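Local coordinates for nudix hydrolase domain-containing protein (PDB 3E57), which is probably a Nudix hydrolase, a member of a family that cleaves nucleoside diphosphates linked to other groups, although its own substrate is not established, at residues 47-52 / 113-118; 69-74 / 124-129; 130-135 / 165-170; 141-146 / 154-159. One frame throughout, in Å; residues are numbered along the deposited sequence.

Interaction 1 (47-52 / 113-118)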
loop_
_atom_site.group_PDB
_atom_site.type_symbol
_atom_site.label_atom_id
_atom_site.label_comp_id
_atom_site.label_asym_id
_atom_site.label_seq_id
_atom_site.Cartn_x
_atom_site.Cartn_y
_atom_site.Cartn_z
ATOM N N PHE B 47 3.103 16.783 -13.441
ATOM C CA PHE B 47 1.817 16.786 -12.737
ATOM C C PHE B 47 1.700 17.965 -11.780
ATOM O O PHE B 47 0.655 18.621 -11.715
ATOM C CB PHE B 47 1.616 15.454 -11.995
ATOM C CG PHE B 47 0.534 15.491 -10.968
ATOM C CD1 PHE B 47 -0.792 15.313 -11.334
ATOM C CD2 PHE B 47 0.836 15.666 -9.624
ATOM C CE1 PHE B 47 -1.808 15.341 -10.382
ATOM C CE2 PHE B 47 -0.172 15.697 -8.675
ATOM C CZ PHE B 47 -1.496 15.530 -9.055
ATOM N N LEU B 48 2.776 18.253 -11.049
ATOM C CA LEU B 48 2.798 19.395 -10.135
ATOM C C LEU B 48 2.669 20.723 -10.880
ATOM O O LEU B 48 1.920 21.591 -10.471
ATOM C CB LEU B 48 4.086 19.413 -9.302
ATOM C CG LEU B 48 4.285 18.300 -8.278
ATOM C CD1 LEU B 48 5.592 18.538 -7.518
ATOM C CD2 LEU B 48 3.074 18.231 -7.345
ATOM N N ASP B 49 3.414 20.881 -11.965
ATOM C CA ASP B 49 3.342 22.121 -12.739
ATOM C C ASP B 49 1.962 22.324 -13.349
ATOM O O ASP B 49 1.493 23.456 -13.446
ATOM C CB ASP B 49 4.417 22.153 -13.822
ATOM C CG ASP B 49 5.735 22.721 -13.321
ATOM O OD1 ASP B 49 5.727 23.486 -12.322
ATOM O OD2 ASP B 49 6.780 22.398 -13.941
ATOM N N GLN B 50 1.319 21.229 -13.741
ATOM C CA GLN B 50 0.005 21.272 -14.371
ATOM C C GLN B 50 -1.161 21.434 -13.377
ATOM O O GLN B 50 -2.154 22.098 -13.681
ATOM C CB GLN B 50 -0.186 20.023 -15.213
ATOM C CG GLN B 50 -1.430 20.023 -16.063
ATOM C CD GLN B 50 -1.499 18.846 -16.997
ATOM O OE1 GLN B 50 -0.846 17.820 -16.780
ATOM N NE2 GLN B 50 -2.298 18.979 -18.047
ATOM N N TYR B 51 -1.051 20.837 -12.195
ATOM C CA TYR B 51 -2.166 20.830 -11.242
ATOM C C TYR B 51 -1.872 21.467 -9.885
ATOM O O TYR B 51 -2.794 21.737 -9.123
ATOM C CB TYR B 51 -2.637 19.393 -11.029
ATOM C CG TYR B 51 -3.171 18.742 -12.276
ATOM C CD1 TYR B 51 -4.416 19.086 -12.785
ATOM C CD2 TYR B 51 -2.435 17.767 -12.939
ATOM C CE1 TYR B 51 -4.910 18.480 -13.925
ATOM C CE2 TYR B 51 -2.919 17.158 -14.077
ATOM C CZ TYR B 51 -4.156 17.519 -14.566
ATOM O OH TYR B 51 -4.633 16.914 -15.699
ATOM N N GLY B 52 -0.599 21.699 -9.583
ATOM C CA GLY B 52 -0.208 22.225 -8.284
ATOM C C GLY B 52 -0.597 23.680 -8.106
ATOM O O GLY B 52 -0.583 24.455 -9.065
ATOM N N ALA B 113 9.136 29.813 -7.897
ATOM C CA ALA B 113 8.241 30.573 -8.779
ATOM C C ALA B 113 7.150 29.707 -9.417
ATOM O O ALA B 113 6.143 30.230 -9.915
ATOM C CB ALA B 113 9.053 31.266 -9.867
ATOM N N THR B 114 7.370 28.393 -9.423
ATOM C CA THR B 114 6.408 27.420 -9.947
ATOM C C THR B 114 6.370 26.225 -8.998
ATOM O O THR B 114 7.321 26.015 -8.246
ATOM C CB THR B 114 6.823 26.905 -11.343
ATOM O OG1 THR B 114 8.111 26.272 -11.262
ATOM C CG2 THR B 114 6.867 28.053 -12.365
ATOM N N PRO B 115 5.274 25.435 -9.032
ATOM C CA PRO B 115 5.144 24.210 -8.233
ATOM C C PRO B 115 6.357 23.274 -8.285
ATOM O O PRO B 115 6.772 22.741 -7.254
ATOM C CB PRO B 115 3.930 23.522 -8.862
ATOM C CG PRO B 115 3.101 24.618 -9.373
ATOM C CD PRO B 115 4.058 25.683 -9.831
ATOM N N ARG B 116 6.898 23.071 -9.481
ATOM C CA ARG B 116 8.060 22.212 -9.673
ATOM C C ARG B 116 9.298 22.791 -9.003
ATOM O O ARG B 116 10.014 22.090 -8.293
ATOM C CB ARG B 116 8.311 22.029 -11.162
ATOM C CG ARG B 116 9.565 21.275 -11.513
ATOM C CD ARG B 116 10.029 21.639 -12.896
ATOM N NE ARG B 116 10.779 20.547 -13.492
ATOM C CZ ARG B 116 10.245 19.557 -14.202
ATOM N NH1 ARG B 116 8.940 19.507 -14.464
ATOM N NH2 ARG B 116 11.040 18.623 -14.682
ATOM N N GLU B 117 9.547 24.077 -9.248
ATOM C CA GLU B 117 10.682 24.766 -8.655
ATOM C C GLU B 117 10.561 24.829 -7.133
ATOM O O GLU B 117 11.549 24.624 -6.426
ATOM C CB GLU B 117 10.791 26.183 -9.232
ATOM C CG GLU B 117 12.005 26.973 -8.766
ATOM C CD GLU B 117 11.908 28.444 -9.118
ATOM O OE1 GLU B 117 11.074 28.793 -9.985
ATOM O OE2 GLU B 117 12.652 29.256 -8.520
ATOM N N ALA B 118 9.357 25.126 -6.637
ATOM C CA ALA B 118 9.110 25.205 -5.194
ATOM C C ALA B 118 9.301 23.835 -4.558
ATOM O O ALA B 118 9.875 23.729 -3.477
ATOM C CB ALA B 118 7.699 25.725 -4.901
#

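Interaction 2 (69-74 / 124-129)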
loop_
_atom_site.group_PDB
_atom_site.type_symbol
_atom_site.label_atom_id
_atom_site.label_comp_id
_atom_site.label_asym_id
_atom_site.label_seq_id
_atom_site.Cartn_x
_atom_site.Cartn_y
_atom_site.Cartn_z
ATOM N N VAL B 69 1.162 18.254 -0.777
ATOM C CA VAL B 69 2.322 17.535 -1.302
ATOM C C VAL B 69 3.484 17.594 -0.312
ATOM O O VAL B 69 3.995 18.678 0.004
ATOM C CB VAL B 69 2.748 18.094 -2.653
ATOM C CG1 VAL B 69 4.034 17.425 -3.125
ATOM C CG2 VAL B 69 1.620 17.912 -3.652
ATOM N N ILE B 70 3.882 16.416 0.174
ATOM C CA ILE B 70 4.892 16.272 1.210
ATOM C C ILE B 70 6.104 15.520 0.649
ATOM O O ILE B 70 6.044 14.296 0.480
ATOM C CB ILE B 70 4.331 15.480 2.429
ATOM C CG1 ILE B 70 3.019 16.093 2.935
ATOM C CG2 ILE B 70 5.352 15.432 3.562
ATOM C CD1 ILE B 70 3.155 17.517 3.441
ATOM N N PRO B 71 7.199 16.238 0.341
ATOM C CA PRO B 71 8.440 15.520 0.090
ATOM C C PRO B 71 8.821 14.730 1.341
ATOM O O PRO B 71 8.680 15.243 2.446
ATOM C CB PRO B 71 9.445 16.643 -0.202
ATOM C CG PRO B 71 8.832 17.879 0.389
ATOM C CD PRO B 71 7.375 17.696 0.174
ATOM N N TYR B 72 9.253 13.487 1.164
ATOM C CA TYR B 72 9.478 12.551 2.269
ATOM C C TYR B 72 10.743 11.752 1.958
ATOM O O TYR B 72 10.755 10.916 1.045
ATOM C CB TYR B 72 8.274 11.625 2.409
ATOM C CG TYR B 72 8.219 10.856 3.712
ATOM C CD1 TYR B 72 7.945 11.509 4.916
ATOM C CD2 TYR B 72 8.408 9.486 3.749
ATOM C CE1 TYR B 72 7.888 10.819 6.110
ATOM C CE2 TYR B 72 8.340 8.788 4.961
ATOM C CZ TYR B 72 8.079 9.469 6.133
ATOM O OH TYR B 72 8.011 8.766 7.335
ATOM N N VAL B 73 11.810 12.027 2.695
ATOM C CA VAL B 73 13.124 11.535 2.341
ATOM C C VAL B 73 13.643 10.564 3.384
ATOM O O VAL B 73 13.727 10.893 4.568
ATOM C CB VAL B 73 14.128 12.698 2.188
ATOM C CG1 VAL B 73 15.475 12.167 1.699
ATOM C CG2 VAL B 73 13.574 13.759 1.231
ATOM N N VAL B 74 13.985 9.368 2.924
ATOM C CA VAL B 74 14.660 8.381 3.728
ATOM C C VAL B 74 16.150 8.533 3.435
ATOM O O VAL B 74 16.554 8.593 2.267
ATOM C CB VAL B 74 14.202 6.968 3.344
ATOM C CG1 VAL B 74 15.033 5.918 4.090
ATOM C CG2 VAL B 74 12.705 6.800 3.632
ATOM N N GLU B 124 14.803 20.087 -0.660
ATOM C CA GLU B 124 16.124 20.338 -0.078
ATOM C C GLU B 124 16.017 21.046 1.287
ATOM O O GLU B 124 16.617 20.610 2.272
ATOM C CB GLU B 124 16.973 21.175 -1.051
ATOM C CG GLU B 124 18.400 21.448 -0.583
ATOM C CD GLU B 124 19.137 22.474 -1.441
ATOM O OE1 GLU B 124 18.572 22.950 -2.457
ATOM O OE2 GLU B 124 20.294 22.807 -1.088
ATOM N N ARG B 125 15.249 22.132 1.332
ATOM C CA ARG B 125 15.060 22.906 2.561
ATOM C C ARG B 125 14.510 22.047 3.701
ATOM O O ARG B 125 15.084 22.001 4.794
ATOM C CB ARG B 125 14.104 24.074 2.300
ATOM C CG ARG B 125 13.719 24.862 3.554
ATOM C CD ARG B 125 12.636 25.891 3.275
ATOM N NE ARG B 125 11.447 25.300 2.668
ATOM C CZ ARG B 125 10.547 24.562 3.318
ATOM N NH1 ARG B 125 10.683 24.288 4.606
ATOM N NH2 ARG B 125 9.501 24.082 2.670
ATOM N N GLU B 126 13.385 21.391 3.422
ATOM C CA GLU B 126 12.715 20.460 4.332
ATOM C C GLU B 126 13.710 19.548 5.057
ATOM O O GLU B 126 13.694 19.451 6.285
ATOM C CB GLU B 126 11.721 19.630 3.504
ATOM C CG GLU B 126 10.899 18.592 4.232
ATOM C CD GLU B 126 11.554 17.229 4.293
ATOM O OE1 GLU B 126 11.603 16.512 3.258
ATOM O OE2 GLU B 126 12.009 16.875 5.398
ATOM N N VAL B 127 14.573 18.889 4.284
ATOM C CA VAL B 127 15.587 17.986 4.828
ATOM C C VAL B 127 16.636 18.745 5.654
ATOM O O VAL B 127 16.962 18.337 6.764
ATOM C CB VAL B 127 16.274 17.173 3.699
ATOM C CG1 VAL B 127 17.499 16.413 4.221
ATOM C CG2 VAL B 127 15.272 16.210 3.060
ATOM N N ASN B 128 17.138 19.856 5.118
ATOM C CA ASN B 128 18.192 20.636 5.797
ATOM C C ASN B 128 17.761 21.294 7.113
ATOM O O ASN B 128 18.595 21.527 7.986
ATOM C CB ASN B 128 18.795 21.673 4.841
ATOM C CG ASN B 128 19.664 21.038 3.753
ATOM O OD1 ASN B 128 20.095 19.885 3.867
ATOM N ND2 ASN B 128 19.933 21.798 2.698
ATOM N N GLU B 129 16.470 21.581 7.264
ATOM C CA GLU B 129 15.936 22.065 8.547
ATOM C C GLU B 129 16.036 21.020 9.655
ATOM O O GLU B 129 16.144 21.373 10.830
ATOM C CB GLU B 129 14.465 22.485 8.422
ATOM C CG GLU B 129 14.238 23.830 7.743
ATOM C CD GLU B 129 12.762 24.141 7.518
ATOM O OE1 GLU B 129 11.894 23.293 7.826
ATOM O OE2 GLU B 129 12.461 25.236 7.017
#

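Interaction 3 (130-135 / 165-170)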
loop_
_atom_site.group_PDB
_atom_site.type_symbol
_atom_site.label_atom_id
_atom_site.label_comp_id
_atom_site.label_asym_id
_atom_site.label_seq_id
_atom_site.Cartn_x
_atom_site.Cartn_y
_atom_site.Cartn_z
ATOM N N GLU B 130 15.985 19.739 9.291
ATOM C CA GLU B 130 15.925 18.668 10.289
ATOM C C GLU B 130 17.280 18.033 10.550
ATOM O O GLU B 130 17.578 17.655 11.679
ATOM C CB GLU B 130 14.952 17.573 9.850
ATOM C CG GLU B 130 13.577 18.073 9.435
ATOM C CD GLU B 130 12.506 17.843 10.490
ATOM O OE1 GLU B 130 11.645 16.961 10.272
ATOM O OE2 GLU B 130 12.522 18.540 11.531
ATOM N N VAL B 131 18.096 17.888 9.514
ATOM C CA VAL B 131 19.334 17.139 9.654
ATOM C C VAL B 131 20.485 17.777 8.901
ATOM O O VAL B 131 20.275 18.437 7.883
ATOM C CB VAL B 131 19.160 15.698 9.138
ATOM C CG1 VAL B 131 18.118 14.950 9.981
ATOM C CG2 VAL B 131 18.769 15.704 7.670
ATOM N N ASP B 132 21.696 17.555 9.410
ATOM C CA ASP B 132 22.919 17.920 8.709
ATOM C C ASP B 132 23.443 16.689 7.974
ATOM O O ASP B 132 23.956 15.749 8.582
ATOM C CB ASP B 132 23.968 18.467 9.687
ATOM C CG ASP B 132 25.182 19.055 8.986
ATOM O OD1 ASP B 132 25.141 19.273 7.749
ATOM O OD2 ASP B 132 26.188 19.305 9.684
ATOM N N VAL B 133 23.279 16.705 6.657
ATOM C CA VAL B 133 23.683 15.605 5.797
ATOM C C VAL B 133 24.288 16.153 4.513
ATOM O O VAL B 133 24.011 17.284 4.123
ATOM C CB VAL B 133 22.472 14.714 5.420
ATOM C CG1 VAL B 133 21.768 14.238 6.668
ATOM C CG2 VAL B 133 21.501 15.487 4.540
ATOM N N SER B 134 25.114 15.346 3.863
ATOM C CA SER B 134 25.589 15.658 2.527
ATOM C C SER B 134 25.180 14.540 1.562
ATOM O O SER B 134 25.772 13.471 1.562
ATOM C CB SER B 134 27.103 15.841 2.546
ATOM O OG SER B 134 27.578 16.075 1.245
ATOM N N LEU B 135 24.178 14.806 0.730
ATOM C CA LEU B 135 23.515 13.754 -0.055
ATOM C C LEU B 135 23.935 13.743 -1.522
ATOM O O LEU B 135 23.886 14.786 -2.181
ATOM C CB LEU B 135 21.993 13.918 0.037
ATOM C CG LEU B 135 21.378 13.759 1.431
ATOM C CD1 LEU B 135 19.864 13.808 1.357
ATOM C CD2 LEU B 135 21.826 12.470 2.102
ATOM N N LYS B 165 26.291 11.292 3.408
ATOM C CA LYS B 165 26.918 11.263 4.710
ATOM C C LYS B 165 25.949 11.945 5.648
ATOM O O LYS B 165 25.479 13.042 5.353
ATOM C CB LYS B 165 28.268 12.010 4.696
ATOM C CG LYS B 165 29.154 11.705 5.913
ATOM C CD LYS B 165 30.109 10.512 5.671
ATOM C CE LYS B 165 30.243 9.613 6.914
ATOM N NZ LYS B 165 30.724 10.316 8.140
ATOM N N PHE B 166 25.622 11.275 6.748
ATOM C CA PHE B 166 24.810 11.855 7.805
ATOM C C PHE B 166 25.744 12.307 8.919
ATOM O O PHE B 166 26.625 11.558 9.322
ATOM C CB PHE B 166 23.807 10.833 8.361
ATOM C CG PHE B 166 23.067 11.322 9.568
ATOM C CD1 PHE B 166 21.920 12.091 9.428
ATOM C CD2 PHE B 166 23.531 11.043 10.846
ATOM C CE1 PHE B 166 21.253 12.567 10.537
ATOM C CE2 PHE B 166 22.861 11.515 11.955
ATOM C CZ PHE B 166 21.723 12.279 11.800
ATOM N N PHE B 167 25.535 13.520 9.422
ATOM C CA PHE B 167 26.379 14.071 10.488
ATOM C C PHE B 167 25.624 14.161 11.799
ATOM O O PHE B 167 26.093 13.646 12.817
ATOM C CB PHE B 167 26.918 15.445 10.093
ATOM C CG PHE B 167 27.787 15.415 8.875
ATOM C CD1 PHE B 167 29.062 14.868 8.936
ATOM C CD2 PHE B 167 27.330 15.919 7.665
ATOM C CE1 PHE B 167 29.871 14.828 7.812
ATOM C CE2 PHE B 167 28.129 15.886 6.535
ATOM C CZ PHE B 167 29.406 15.338 6.607
ATOM N N SER B 168 24.458 14.804 11.776
ATOM C CA SER B 168 23.639 14.945 12.978
ATOM C C SER B 168 22.239 15.479 12.682
ATOM O O SER B 168 21.941 15.903 11.565
ATOM C CB SER B 168 24.314 15.900 13.969
ATOM O OG SER B 168 24.303 17.231 13.476
ATOM N N VAL B 169 21.393 15.468 13.707
ATOM C CA VAL B 169 20.099 16.142 13.637
ATOM C C VAL B 169 20.313 17.606 14.018
ATOM O O VAL B 169 21.174 17.922 14.842
ATOM C CB VAL B 169 19.018 15.465 14.537
ATOM C CG1 VAL B 169 18.926 13.984 14.220
ATOM C CG2 VAL B 169 19.291 15.687 16.025
ATOM N N LYS B 170 19.553 18.501 13.396
ATOM C CA LYS B 170 19.676 19.932 13.684
ATOM C C LYS B 170 19.242 20.205 15.116
ATOM O O LYS B 170 19.922 20.928 15.844
ATOM C CB LYS B 170 18.857 20.784 12.696
ATOM C CG LYS B 170 19.660 21.565 11.623
ATOM C CD LYS B 170 20.987 20.915 11.211
ATOM C CE LYS B 170 21.380 21.217 9.759
ATOM N NZ LYS B 170 20.813 22.469 9.185
#

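Interaction 4 (141-146 / 154-159)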
loop_
_atom_site.group_PDB
_atom_site.type_symbol
_atom_site.label_atom_id
_atom_site.label_comp_id
_atom_site.label_asym_id
_atom_site.label_seq_id
_atom_site.Cartn_x
_atom_site.Cartn_y
_atom_site.Cartn_z
ATOM N N LEU B 141 11.450 7.558 -5.579
ATOM C CA LEU B 141 10.918 6.203 -5.616
ATOM C C LEU B 141 9.465 6.155 -6.060
ATOM O O LEU B 141 9.084 5.288 -6.825
ATOM C CB LEU B 141 11.075 5.526 -4.250
ATOM C CG LEU B 141 12.487 5.421 -3.674
ATOM C CD1 LEU B 141 12.455 4.604 -2.379
ATOM C CD2 LEU B 141 13.446 4.802 -4.672
ATOM N N GLY B 142 8.642 7.073 -5.579
ATOM C CA GLY B 142 7.235 7.095 -5.967
ATOM C C GLY B 142 6.380 7.845 -4.974
ATOM O O GLY B 142 6.883 8.687 -4.222
ATOM N N LEU B 143 5.096 7.502 -4.957
ATOM C CA LEU B 143 4.091 8.197 -4.163
ATOM C C LEU B 143 3.496 7.354 -3.051
ATOM O O LEU B 143 3.242 6.152 -3.224
ATOM C CB LEU B 143 2.948 8.640 -5.071
ATOM C CG LEU B 143 3.327 9.627 -6.183
ATOM C CD1 LEU B 143 2.062 10.128 -6.871
ATOM C CD2 LEU B 143 4.116 10.774 -5.630
ATOM N N ILE B 144 3.242 8.002 -1.923
ATOM C CA ILE B 144 2.561 7.371 -0.793
ATOM C C ILE B 144 1.200 8.006 -0.600
ATOM O O ILE B 144 1.094 9.222 -0.380
ATOM C CB ILE B 144 3.318 7.543 0.528
ATOM C CG1 ILE B 144 4.753 7.026 0.419
ATOM C CG2 ILE B 144 2.530 6.856 1.649
ATOM C CD1 ILE B 144 5.605 7.302 1.677
ATOM N N ASN B 145 0.164 7.180 -0.650
ATOM C CA ASN B 145 -1.199 7.638 -0.475
ATOM C C ASN B 145 -1.891 6.653 0.428
ATOM O O ASN B 145 -2.193 5.534 0.018
ATOM C CB ASN B 145 -1.916 7.721 -1.830
ATOM C CG ASN B 145 -3.312 8.302 -1.727
ATOM O OD1 ASN B 145 -3.519 9.325 -1.082
ATOM N ND2 ASN B 145 -4.277 7.657 -2.372
ATOM N N SER B 146 -2.090 7.034 1.683
ATOM C CA SER B 146 -2.744 6.146 2.639
ATOM C C SER B 146 -3.868 6.887 3.313
ATOM O O SER B 146 -3.800 8.100 3.488
ATOM C CB SER B 146 -1.766 5.659 3.693
ATOM O OG SER B 146 -1.223 6.764 4.366
ATOM N N VAL B 154 -5.205 13.693 3.926
ATOM C CA VAL B 154 -4.975 15.007 3.320
ATOM C C VAL B 154 -3.523 15.211 2.880
ATOM O O VAL B 154 -3.164 16.305 2.462
ATOM C CB VAL B 154 -5.422 16.165 4.269
ATOM C CG1 VAL B 154 -6.869 15.967 4.698
ATOM C CG2 VAL B 154 -4.514 16.278 5.482
ATOM N N HIS B 155 -2.698 14.159 2.951
ATOM C CA HIS B 155 -1.282 14.242 2.579
ATOM C C HIS B 155 -0.965 13.294 1.430
ATOM O O HIS B 155 -1.392 12.141 1.433
ATOM C CB HIS B 155 -0.389 13.858 3.760
ATOM C CG HIS B 155 -0.179 14.953 4.757
ATOM N ND1 HIS B 155 0.903 14.979 5.608
ATOM C CD2 HIS B 155 -0.901 16.061 5.035
ATOM C CE1 HIS B 155 0.828 16.048 6.382
ATOM N NE2 HIS B 155 -0.255 16.724 6.051
ATOM N N LEU B 156 -0.205 13.786 0.460
ATOM C CA LEU B 156 0.357 12.952 -0.598
ATOM C C LEU B 156 1.868 12.960 -0.444
ATOM O O LEU B 156 2.496 14.004 -0.566
ATOM C CB LEU B 156 -0.022 13.520 -1.963
ATOM C CG LEU B 156 0.592 12.834 -3.183
ATOM C CD1 LEU B 156 0.107 11.402 -3.242
ATOM C CD2 LEU B 156 0.235 13.591 -4.459
ATOM N N GLY B 157 2.459 11.797 -0.190
ATOM C CA GLY B 157 3.900 11.714 0.007
ATOM C C GLY B 157 4.643 11.465 -1.283
ATOM O O GLY B 157 4.214 10.657 -2.099
ATOM N N ALA B 158 5.753 12.174 -1.470
ATOM C CA ALA B 158 6.661 11.936 -2.575
ATOM C C ALA B 158 7.896 11.342 -1.935
ATOM O O ALA B 158 8.681 12.058 -1.291
ATOM C CB ALA B 158 7.005 13.244 -3.299
ATOM N N LEU B 159 8.063 10.033 -2.102
ATOM C CA LEU B 159 9.108 9.281 -1.425
ATOM C C LEU B 159 10.423 9.265 -2.195
ATOM O O LEU B 159 10.469 8.860 -3.364
ATOM C CB LEU B 159 8.650 7.849 -1.222
ATOM C CG LEU B 159 9.626 6.875 -0.554
ATOM C CD1 LEU B 159 10.034 7.359 0.851
ATOM C CD2 LEU B 159 8.965 5.484 -0.505
HETATM O O HOH W 1 -1.207 9.694 2.593
#

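Interaction 1 (47-52 / 113-118)
Asp-49, on helix 41-51, reaches the first turn of helix 115-130 and lays its carboxylate against Arg-116. Asp-49 OD1 accepts Arg-116 N at 3.1 Å (N-H...O 151°), the donor standing above the carboxylate plane, 45° out of it. Both oxygens also press on the start of the arginine side chain: Arg-116 CB is 3.2 Å from Asp-49 OD1 and equally far from OD2. With CG anti to the backbone N (chi1 174°), the extended arginine runs past the carboxylate, and Asp-49 OD2 forms a long salt bridge to NH1 at 3.6 Å. The stronger partner of this guanidinium is Glu-42, which pairs with NH2. Pro-115 seats its ring beside the end of helix 41-51: its CB lies 3.2 Å from Leu-48 O, and its CG 3.7 Å from Gly-52 O. With Asp-49 cut back to an alanine, Arg-116 N would probably lose its acceptor across the contact, and the guanidinium one of its carboxylates. The chemistry implies a surface junction in which an acid meets the amino-terminal end of a helix, where the helix dipole should add to its attraction, and proline carbons fill in beside it.

Interaction 2 (69-74 / 124-129)
Pro-71 is the first residue of 69-74 to meet segment 124-129, where it faces Glu-126. Its carbonyl O lies 3.3 Å from Glu-126 OE1; both atoms are acceptors, so no hydrogen bond joins them, and the same OE1 stands 4.1 Å from Pro-71 CB. The carboxylate reaches this place because the glutamate chain, at first extended away from its amide nitrogen, bends sharply at chi2 (-90°), which brings the carboxylate round to the strand. Tyr-72 points to the other side of the sheet, where its hydroxyl is hydrogen-bonded to Ser-196 and its ring meets Trp-195 edge-to-face. Val-73 again turns to the helix. Its CG2, the branch anti to the carbonyl carbon, abuts CG2 of Val-127 at 3.5 Å, tighter than usual van der Waals contact, and the two side chains cross at about a right angle. The same methyl lies 3.9 Å from Glu-126 OE1, so the acid is flanked by strand carbons as well as by the proline carbonyl. The run from Arg-125 to Glu-130 matches the REUxEE part of the Nudix signature, which in relatives supplies metal ligands. The axes of segments 69-74 and 124-129 pass 8.9 Å apart at 53°. Leu-123, one turn back on helix 115-130, also packs on Pro-71 and Val-73. Helix 115-130 thus covers one side of strand 66-77 and helix 194-206 the other, as in the alpha/beta/alpha sandwich of the Nudix fold, while strand 155-163 runs alongside, parallel to strand 66-77.

Interaction 3 (130-135 / 165-170)
Asp-132 O is gripped by two successive backbone amides: Phe-167 N at 2.9 Å and Ser-168 N at 3.4 Å, the latter a weak bond. In return Asp-132 N gives a 2.7 Å bond to Ser-168 O. Farther along, Ser-134 and Lys-165 bond to each other in both directions, and at the other end Lys-170 N reaches Glu-130 O at 2.8 Å (N-H...O 173°). With Phe-167 and Ser-168 both opposite Asp-132, this is a classic beta bulge in an antiparallel pair, and it shifts the register by one residue between Asp-132 and Val-133. Strand 165-169 is thereby joined to the start of strand 131-145, directly after the helix that carries the Nudix signature. Val-131, Val-133, Phe-166 and Val-169 share one side of the pair. Val-133 CG1 comes obliquely upon the Phe-166 ring, 3.5 Å from CD1, whereas Val-131 CG1 meets the ring edge 4.0 Å from CE1; Trp-177 adds an edge-to-face contact. On the other side a chi1 of -171° swings the Asp-132 carboxylate out, trans to the amide nitrogen, to lie beside Phe-167, its plane 42° from the ring and OD2 3.9 Å from Phe-167 CB. A glycine in place of Asp-132 lacks both CB and the carboxylate, and would probably leave the Phe-167 ring freer to turn and Lys-170 CE without the carbon it packs on. That lysine bends back over the strand, CE 3.5 Å from Val-131 O, to give its NZ to Asn-128 O.

Interaction 4 (141-146 / 154-159)
The flat side groups here belong to Asn-145 and His-155. Asn-145 OD1 comes within 4.3 Å of the backbone O of His-155, but the imidazole itself extends from the pair to meet the His-106 ring with planes at about 90°, while the amide is held at both ends, OD1 by Lys-67 NZ and ND2 by Phe-33 O. Nearby, a water accepts from Ser-146 N and donates to His-155 O at 2.7 Å, bridging the strands where direct bonding stops. Ile-144 and Gly-157 bond both ways, Ile-144 N reaching Gly-157 O at 2.8 Å and Gly-157 N returning to Ile-144 O. A beta carbon on Gly-157 would stand only 3.2 Å from Ile-144 CB. At the far end Leu-159 O takes Leu-141 N at 2.8 Å and, weakly, Gly-142 N, so that two residues face one; at the backbone angles of Gly-142 a beta carbon would collide with the carbonyl O of Leu-141. Leu-141 CD1 touches Leu-159 CD2 at 4.1 Å, the side chains crossing obliquely. Leu-159 shares its side of the sheet with Ile-144, whose CD1 lies 4.2 Å from Leu-159 CB; helix 194-206 packs against Ile-144. Leu-143 turns to the other side, where its CD2 approaches Gly-157 O at 3.5 Å and Phe-26 and Phe-30 of helix 23-30 cover it. The arrangement is an antiparallel strand pair with a classic beta bulge, buried within the mixed sheet of the Nudix fold.

Interactions 2 and 4 lie near the centre of the folded chain, their centres 13 Å apart, and meet directly because strands 66-77 and 155-163 are neighbours in the mixed sheet. Helix 115-130 connects interactions 1 and 2, whose segments alternate along the sequence and whose centres are 16 Å apart. The helix then runs straight into strand 131-145, which serves interaction 3 at its start and interaction 4 at its end; 141-146 / 154-159 is nested inside the loop closed by 130-135 / 165-170. Interactions 1 and 3 are farthest apart, about 27 Å between centres. Interactions 1 to 3 thus follow the signature-bearing helix from beginning to end, while interaction 4 builds the sheet.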